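Local structure of enoyl-CoA hydratase/isomerase family protein (Pseudomonas syringae pv. tomato, 3OT6) at residues A[50-64]-A[96-109]. The protein probably catalyses a hydratase or isomerase reaction on acyl-CoA thioesters, like other crotonase-like enzymes. Numbering follows the deposited sequence.
Sequences IVIVTGQPGILSGGY and PIIVACPGHAVAKG
Lys108, at the start of helix 108-113, sets CG anti to its backbone N (chi1 -173°) and bends at chi2 (71°), which lays CG over one face of the Tyr64 ring, 3.9 Å from its centroid, a CH-pi contact suited to a long aliphatic chain; CD runs on toward the hydroxyl. One water joins Tyr64 OH to Lys108 NZ. Thr54 likewise turns OG1 anti to its N (chi1 -162°), and this hydroxyl donates to Ala100 O at 2.7 Å. Strands 50-54 and 97-100 run parallel, joined by alternating backbone bonds (Val53 N to Ile98 O, Ala100 N to Val53 O); beta-branched residues suit extended strands and fill the buried faces, Val51 and Val53 meeting Ile97 on one, Ile52 alongside Ile98 on the other, towards helix 186-197. Both segments then enter a second, smaller sheet as strands 58-59 and 103-106, as in the repeated beta-beta-alpha units of the crotonase fold. At this corner Leu60 CD2 comes 3.7 Å from Val99 CG1, and Leu60 N donates to His104 O (2.8 Å). Compact Pro102 fills the bend. Glycine suits position 103, where a side chain would strike Gly58 O, and 109, whose CA-H faces Ser61 O, where a CB would point.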
loop_
_atom_site.group_PDB
_atom_site.type_symbol
_atom_site.label_atom_id
_atom_site.label_comp_id
_atom_site.label_asym_id
_atom_site.label_seq_id
_atom_site.Cartn_x
_atom_site.Cartn_y
_atom_site.Cartn_z
ATOM N N ILE A 50 3.192 -9.389 13.226
ATOM C CA ILE A 50 2.301 -8.393 12.737
ATOM C C ILE A 50 3.110 -7.244 12.058
ATOM O O ILE A 50 4.099 -6.746 12.632
ATOM C CB ILE A 50 1.402 -7.888 13.853
ATOM C CG1 ILE A 50 0.464 -9.032 14.243
ATOM C CG2 ILE A 50 0.536 -6.715 13.318
ATOM C CD1 ILE A 50 -0.233 -8.849 15.577
ATOM N N VAL A 51 2.752 -6.878 10.819
ATOM C CA VAL A 51 3.569 -5.903 10.059
ATOM C C VAL A 51 2.877 -4.567 10.126
ATOM O O VAL A 51 1.644 -4.501 10.053
ATOM C CB VAL A 51 3.726 -6.284 8.564
ATOM C CG1 VAL A 51 4.322 -5.106 7.779
ATOM C CG2 VAL A 51 4.629 -7.586 8.374
ATOM N N ILE A 52 3.664 -3.517 10.383
ATOM C CA ILE A 52 3.232 -2.091 10.265
ATOM C C ILE A 52 4.095 -1.411 9.168
ATOM O O ILE A 52 5.289 -1.271 9.352
ATOM C CB ILE A 52 3.460 -1.298 11.535
ATOM C CG1 ILE A 52 2.572 -1.769 12.649
ATOM C CG2 ILE A 52 3.036 0.163 11.318
ATOM C CD1 ILE A 52 2.734 -0.876 13.967
ATOM N N VAL A 53 3.506 -1.014 8.046
ATOM C CA VAL A 53 4.224 -0.297 7.007
ATOM C C VAL A 53 3.916 1.181 7.249
ATOM O O VAL A 53 2.763 1.550 7.459
ATOM C CB VAL A 53 3.745 -0.701 5.564
ATOM C CG1 VAL A 53 4.473 0.114 4.481
ATOM C CG2 VAL A 53 3.974 -2.172 5.279
ATOM N N THR A 54 4.944 2.027 7.245
ATOM C CA THR A 54 4.777 3.470 7.444
ATOM C C THR A 54 5.806 4.235 6.593
ATOM O O THR A 54 6.682 3.636 5.975
ATOM C CB THR A 54 4.858 3.863 8.997
ATOM O OG1 THR A 54 4.281 5.175 9.190
ATOM C CG2 THR A 54 6.311 3.863 9.542
ATOM N N GLY A 55 5.706 5.547 6.536
ATOM C CA GLY A 55 6.633 6.319 5.729
ATOM C C GLY A 55 7.433 7.314 6.565
ATOM O O GLY A 55 7.889 6.988 7.659
ATOM N N GLN A 56 7.603 8.529 6.054
ATOM C CA GLN A 56 8.278 9.592 6.786
ATOM C C GLN A 56 7.246 10.600 7.275
ATOM O O GLN A 56 6.075 10.570 6.860
ATOM C CB GLN A 56 9.340 10.243 5.881
ATOM C CG GLN A 56 10.572 9.330 5.646
ATOM C CD GLN A 56 11.156 8.838 6.974
ATOM O OE1 GLN A 56 11.523 9.642 7.839
ATOM N NE2 GLN A 56 11.206 7.523 7.158
ATOM N N PRO A 57 7.635 11.492 8.182
ATOM C CA PRO A 57 6.570 12.421 8.607
ATOM C C PRO A 57 5.980 13.176 7.422
ATOM O O PRO A 57 6.714 13.575 6.526
ATOM C CB PRO A 57 7.307 13.393 9.536
ATOM C CG PRO A 57 8.417 12.528 10.125
ATOM C CD PRO A 57 8.900 11.718 8.916
ATOM N N GLY A 58 4.651 13.304 7.431
ATOM C CA GLY A 58 3.914 14.005 6.430
ATOM C C GLY A 58 3.729 13.240 5.138
ATOM O O GLY A 58 3.038 13.721 4.246
ATOM N N ILE A 59 4.345 12.064 4.986
ATOM C CA ILE A 59 4.203 11.328 3.726
ATOM C C ILE A 59 4.352 9.774 3.814
ATOM O O ILE A 59 5.416 9.258 4.236
ATOM C CB ILE A 59 5.150 11.891 2.643
ATOM C CG1 ILE A 59 4.926 11.196 1.325
ATOM C CG2 ILE A 59 6.601 11.748 3.059
ATOM C CD1 ILE A 59 4.395 12.107 0.274
ATOM N N LEU A 60 3.311 9.051 3.358
ATOM C CA LEU A 60 3.421 7.612 3.086
ATOM C C LEU A 60 4.219 7.370 1.803
ATOM O O LEU A 60 5.338 6.755 1.835
ATOM C CB LEU A 60 2.060 6.909 3.039
ATOM C CG LEU A 60 2.154 5.403 2.659
ATOM C CD1 LEU A 60 3.070 4.674 3.642
ATOM C CD2 LEU A 60 0.737 4.721 2.576
ATOM N N SER A 61 3.684 7.857 0.680
ATOM C CA SER A 61 4.407 7.788 -0.580
ATOM C C SER A 61 3.636 8.565 -1.621
ATOM O O SER A 61 2.410 8.536 -1.618
ATOM C CB SER A 61 4.597 6.360 -1.043
ATOM O OG SER A 61 5.099 6.336 -2.343
ATOM N N GLY A 62 4.357 9.271 -2.501
ATOM C CA GLY A 62 3.749 10.076 -3.559
ATOM C C GLY A 62 3.597 9.217 -4.802
ATOM O O GLY A 62 3.181 9.709 -5.836
ATOM N N GLY A 63 3.952 7.930 -4.722
ATOM C CA GLY A 63 3.720 7.029 -5.844
ATOM C C GLY A 63 5.000 6.541 -6.504
ATOM O O GLY A 63 6.080 6.764 -5.958
ATOM N N TYR A 64 4.855 5.927 -7.683
ATOM C CA TYR A 64 5.957 5.342 -8.423
ATOM C C TYR A 64 6.937 6.422 -8.767
ATOM O O TYR A 64 6.550 7.600 -8.956
ATOM C CB TYR A 64 5.447 4.728 -9.711
ATOM C CG TYR A 64 4.832 3.349 -9.599
ATOM C CD1 TYR A 64 5.549 2.298 -9.048
ATOM C CD2 TYR A 64 3.537 3.087 -10.070
ATOM C CE1 TYR A 64 5.012 1.009 -8.952
ATOM C CE2 TYR A 64 2.975 1.810 -9.973
ATOM C CZ TYR A 64 3.755 0.766 -9.426
ATOM O OH TYR A 64 3.258 -0.515 -9.273
ATOM N N PRO A 96 -1.052 -10.259 9.600
ATOM C CA PRO A 96 -1.749 -9.033 9.335
ATOM C C PRO A 96 -0.789 -7.913 8.912
ATOM O O PRO A 96 0.284 -7.778 9.498
ATOM C CB PRO A 96 -2.415 -8.725 10.696
ATOM C CG PRO A 96 -2.671 -10.135 11.306
ATOM C CD PRO A 96 -1.343 -10.767 10.964
ATOM N N ILE A 97 -1.154 -7.142 7.887
ATOM C CA ILE A 97 -0.439 -5.929 7.536
ATOM C C ILE A 97 -1.253 -4.659 7.865
ATOM O O ILE A 97 -2.413 -4.475 7.402
ATOM C CB ILE A 97 0.017 -5.944 6.085
ATOM C CG1 ILE A 97 0.890 -7.175 5.828
ATOM C CG2 ILE A 97 0.866 -4.675 5.773
ATOM C CD1 ILE A 97 1.388 -7.285 4.390
ATOM N N ILE A 98 -0.648 -3.812 8.711
ATOM C CA ILE A 98 -1.168 -2.501 9.060
ATOM C C ILE A 98 -0.403 -1.494 8.239
ATOM O O ILE A 98 0.835 -1.573 8.093
ATOM C CB ILE A 98 -0.981 -2.197 10.551
ATOM C CG1 ILE A 98 -1.611 -3.295 11.402
ATOM C CG2 ILE A 98 -1.621 -0.877 10.945
ATOM C CD1 ILE A 98 -1.314 -3.151 12.984
ATOM N N VAL A 99 -1.126 -0.574 7.634
ATOM C CA VAL A 99 -0.447 0.551 6.985
ATOM C C VAL A 99 -0.800 1.751 7.819
ATOM O O VAL A 99 -2.011 2.031 8.074
ATOM C CB VAL A 99 -0.846 0.748 5.484
ATOM C CG1 VAL A 99 -0.176 2.028 4.907
ATOM C CG2 VAL A 99 -0.430 -0.474 4.701
ATOM N N ALA A 100 0.250 2.407 8.287
ATOM C CA ALA A 100 0.138 3.563 9.154
ATOM C C ALA A 100 0.583 4.753 8.320
ATOM O O ALA A 100 1.813 4.975 8.135
ATOM C CB ALA A 100 1.043 3.400 10.362
ATOM N N CYS A 101 -0.370 5.539 7.832
ATOM C CA CYS A 101 -0.021 6.535 6.852
ATOM C C CYS A 101 0.257 7.875 7.539
ATOM O O CYS A 101 -0.651 8.435 8.132
ATOM C CB CYS A 101 -1.120 6.627 5.786
ATOM S SG CYS A 101 -1.055 8.142 4.848
ATOM N N PRO A 102 1.525 8.376 7.491
ATOM C CA PRO A 102 1.816 9.596 8.287
ATOM C C PRO A 102 1.475 10.957 7.622
ATOM O O PRO A 102 1.798 11.999 8.174
ATOM C CB PRO A 102 3.313 9.459 8.656
ATOM C CG PRO A 102 3.879 8.407 7.782
ATOM C CD PRO A 102 2.762 7.844 6.888
ATOM N N GLY A 103 0.784 10.954 6.486
ATOM C CA GLY A 103 0.408 12.191 5.837
ATOM C C GLY A 103 -0.267 11.927 4.506
ATOM O O GLY A 103 -1.422 11.404 4.461
ATOM N N HIS A 104 0.420 12.319 3.429
ATOM C CA HIS A 104 -0.049 12.145 2.038
ATOM C C HIS A 104 0.116 10.700 1.587
ATOM O O HIS A 104 1.104 10.026 1.946
ATOM C CB HIS A 104 0.816 13.006 1.088
ATOM C CG HIS A 104 0.680 14.477 1.305
ATOM N ND1 HIS A 104 1.724 15.261 1.739
ATOM C CD2 HIS A 104 -0.380 15.305 1.159
ATOM C CE1 HIS A 104 1.313 16.511 1.859
ATOM N NE2 HIS A 104 0.038 16.563 1.515
ATOM N N ALA A 105 -0.780 10.236 0.731
ATOM C CA ALA A 105 -0.596 8.952 0.054
ATOM C C ALA A 105 -1.237 9.049 -1.341
ATOM O O ALA A 105 -2.460 9.179 -1.469
ATOM C CB ALA A 105 -1.217 7.817 0.899
ATOM N N VAL A 106 -0.426 9.055 -2.398
ATOM C CA VAL A 106 -0.935 9.435 -3.724
ATOM C C VAL A 106 -0.510 8.351 -4.678
ATOM O O VAL A 106 0.620 7.847 -4.583
ATOM C CB VAL A 106 -0.347 10.775 -4.181
ATOM C CG1 VAL A 106 -0.779 11.147 -5.633
ATOM C CG2 VAL A 106 -0.720 11.920 -3.214
ATOM N N ALA A 107 -1.421 7.972 -5.581
ATOM C CA ALA A 107 -1.151 7.039 -6.705
ATOM C C ALA A 107 -0.691 5.713 -6.054
ATOM O O ALA A 107 -1.371 5.286 -5.116
ATOM C CB ALA A 107 -0.138 7.627 -7.708
ATOM N N LYS A 108 0.426 5.090 -6.489
ATOM C CA LYS A 108 0.903 3.830 -5.881
ATOM C C LYS A 108 0.985 3.984 -4.358
ATOM O O LYS A 108 0.669 3.046 -3.625
ATOM C CB LYS A 108 2.245 3.331 -6.473
ATOM C CG LYS A 108 2.706 1.928 -5.985
ATOM C CD LYS A 108 1.815 0.782 -6.577
ATOM C CE LYS A 108 1.995 -0.641 -5.904
ATOM N NZ LYS A 108 0.813 -1.531 -6.456
ATOM N N GLY A 109 1.357 5.146 -3.858
ATOM C CA GLY A 109 1.344 5.286 -2.407
ATOM C C GLY A 109 -0.066 5.033 -1.845
ATOM O O GLY A 109 -0.230 4.475 -0.755
HETATM O O HOH W 1 0.743 -1.066 -9.604
HETATM O O HOH W 2 2.090 5.899 -9.086
#